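Local coordinates for protein sorbitol-6-phosphate dehydrogenase (Erwinia amylovora CFBP1430, PDB 5O3Z) that probably catalyses the oxidation of sorbitol 6-phosphate at its second carbon, as a sorbitol-6-phosphate 2-dehydrogenase of the short-chain dehydrogenase/reductase family, at residues Arg77-Thr82 against Arg125-Leu130. Sequence-based numbering, arbitrary orientation.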
loop_
_atom_site.group_PDB
_atom_site.type_symbol
_atom_site.label_atom_id
_atom_site.label_comp_id
_atom_site.label_asym_id
_atom_site.label_seq_id
_atom_site.Cartn_x
_atom_site.Cartn_y
_atom_site.Cartn_z
ATOM N N ARG A 77 24.412 -26.462 10.043
ATOM C CA ARG A 77 25.526 -27.125 10.826
ATOM C C ARG A 77 26.898 -26.913 10.146
ATOM O O ARG A 77 27.833 -26.497 10.790
ATOM C CB ARG A 77 25.245 -28.626 11.072
ATOM C CG ARG A 77 24.271 -28.834 12.217
ATOM C CD ARG A 77 24.088 -30.282 12.672
ATOM N NE ARG A 77 23.824 -31.153 11.528
ATOM C CZ ARG A 77 22.621 -31.443 11.019
ATOM N NH1 ARG A 77 21.480 -30.947 11.543
ATOM N NH2 ARG A 77 22.548 -32.248 9.965
ATOM N N ALA A 78 26.952 -27.103 8.835
ATOM C CA ALA A 78 28.170 -26.954 8.069
ATOM C C ALA A 78 28.752 -25.538 8.114
ATOM O O ALA A 78 29.960 -25.323 8.314
ATOM C CB ALA A 78 27.916 -27.366 6.630
ATOM N N VAL A 79 27.898 -24.536 7.951
ATOM C CA VAL A 79 28.361 -23.167 8.063
ATOM C C VAL A 79 28.846 -22.863 9.464
ATOM O O VAL A 79 29.855 -22.200 9.586
ATOM C CB VAL A 79 27.248 -22.129 7.638
ATOM C CG1 VAL A 79 27.721 -20.711 7.879
ATOM C CG2 VAL A 79 26.893 -22.275 6.168
ATOM N N ASP A 80 28.170 -23.344 10.515
ATOM C CA ASP A 80 28.568 -23.066 11.889
ATOM C C ASP A 80 29.898 -23.739 12.162
ATOM O O ASP A 80 30.811 -23.100 12.657
ATOM C CB ASP A 80 27.538 -23.594 12.870
ATOM C CG ASP A 80 27.839 -23.234 14.316
ATOM O OD1 ASP A 80 28.431 -22.161 14.637
ATOM O OD2 ASP A 80 27.387 -23.975 15.178
ATOM N N GLU A 81 30.017 -25.019 11.826
ATOM C CA GLU A 81 31.311 -25.739 11.952
ATOM C C GLU A 81 32.431 -24.932 11.307
ATOM O O GLU A 81 33.478 -24.729 11.925
ATOM C CB GLU A 81 31.296 -27.102 11.219
ATOM C CG GLU A 81 30.324 -28.182 11.723
ATOM C CD GLU A 81 29.962 -29.222 10.629
ATOM O OE1 GLU A 81 30.712 -29.397 9.623
ATOM O OE2 GLU A 81 28.907 -29.883 10.759
ATOM N N THR A 82 32.193 -24.456 10.069
ATOM C CA THR A 82 33.174 -23.750 9.253
ATOM C C THR A 82 33.584 -22.298 9.696
ATOM O O THR A 82 34.799 -22.007 9.840
ATOM C CB THR A 82 32.701 -23.761 7.789
ATOM O OG1 THR A 82 32.475 -25.112 7.384
ATOM C CG2 THR A 82 33.707 -23.097 6.821
ATOM N N ARG A 125 14.479 -19.792 9.377
ATOM C CA ARG A 125 14.356 -20.549 10.617
ATOM C C ARG A 125 15.706 -20.959 11.168
ATOM O O ARG A 125 16.003 -20.700 12.334
ATOM C CB ARG A 125 13.500 -21.827 10.457
ATOM C CG ARG A 125 13.155 -22.439 11.828
ATOM C CD ARG A 125 12.180 -23.582 11.730
ATOM N NE ARG A 125 12.794 -24.750 11.096
ATOM C CZ ARG A 125 12.124 -25.812 10.656
ATOM N NH1 ARG A 125 10.780 -25.862 10.724
ATOM N NH2 ARG A 125 12.794 -26.814 10.122
ATOM N N GLU A 126 16.477 -21.650 10.352
ATOM C CA GLU A 126 17.726 -22.287 10.822
ATOM C C GLU A 126 18.851 -21.316 11.084
ATOM O O GLU A 126 19.616 -21.494 12.059
ATOM C CB GLU A 126 18.204 -23.385 9.865
ATOM C CG GLU A 126 17.186 -24.499 9.655
ATOM C CD GLU A 126 16.816 -25.205 10.965
ATOM O OE1 GLU A 126 17.748 -25.615 11.669
ATOM O OE2 GLU A 126 15.617 -25.334 11.328
ATOM N N PHE A 127 18.937 -20.258 10.279
ATOM C CA PHE A 127 19.937 -19.251 10.535
ATOM C C PHE A 127 19.588 -18.251 11.535
ATOM O O PHE A 127 20.469 -17.830 12.256
ATOM C CB PHE A 127 20.378 -18.651 9.264
ATOM C CG PHE A 127 21.129 -19.607 8.421
ATOM C CD1 PHE A 127 22.469 -19.916 8.724
ATOM C CD2 PHE A 127 20.507 -20.257 7.385
ATOM C CE1 PHE A 127 23.168 -20.817 7.900
ATOM C CE2 PHE A 127 21.191 -21.162 6.574
ATOM C CZ PHE A 127 22.514 -21.437 6.840
ATOM N N SER A 128 18.316 -17.872 11.681
ATOM C CA SER A 128 17.914 -17.135 12.890
ATOM C C SER A 128 18.281 -17.794 14.207
ATOM O O SER A 128 18.641 -17.086 15.170
ATOM C CB SER A 128 16.417 -16.792 12.934
ATOM O OG SER A 128 15.536 -17.901 12.933
ATOM N N LYS A 129 18.161 -19.126 14.312
ATOM C CA LYS A 129 18.537 -19.820 15.554
ATOM C C LYS A 129 20.019 -19.584 15.867
ATOM O O LYS A 129 20.382 -19.343 17.023
ATOM C CB LYS A 129 18.345 -21.339 15.422
ATOM C CG LYS A 129 16.913 -21.808 15.409
ATOM C CD LYS A 129 16.841 -23.138 14.643
ATOM C CE LYS A 129 15.821 -24.096 15.192
ATOM N NZ LYS A 129 16.385 -24.792 16.371
ATOM N N LEU A 130 20.859 -19.660 14.856
ATOM C CA LEU A 130 22.314 -19.402 15.033
ATOM C C LEU A 130 22.554 -17.976 15.492
ATOM O O LEU A 130 23.488 -17.701 16.297
ATOM C CB LEU A 130 23.129 -19.704 13.760
ATOM C CG LEU A 130 23.264 -21.193 13.326
ATOM C CD1 LEU A 130 24.078 -21.326 12.024
ATOM C CD2 LEU A 130 23.899 -22.054 14.403
#
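Val79 and Asp80 meet Phe127 and Leu130 where two helices, 69-83 and 106-133, lie side by side in the Rossmann fold of a short-chain dehydrogenase. The pairing is light: the two segments bury 148 Å² in sum, and the CA atoms of Asp80 and Leu130, the nearest pair, remain 7.9 Å apart. Val79 comes at the edge of the Phe127 ring, near its plane, with Val79 CB 4.3 Å from Phe127 CE1, so the ring does not lay a face on the valine. The CA–CB bond of Phe127 is not aimed at helix 69-83; the ring end swings nearer, helped by CG lying beside the backbone N (chi1 -68°). Both side chains also touch Val10 of strand 8-12, which places this edge contact against the central parallel sheet. Farther along, Asp80 and Leu130 cross at a slant. With CG of Asp80 opposite its backbone N (chi1 -175°), the carboxylate reaches across toward a leucine methyl, but its polar partner is Arg133 of helix 106-133, which forms a salt bridge with OD2. That same oxygen also skirts the leucine methyl, Asp80 OD2 standing 4.1 Å from Leu130 CD2.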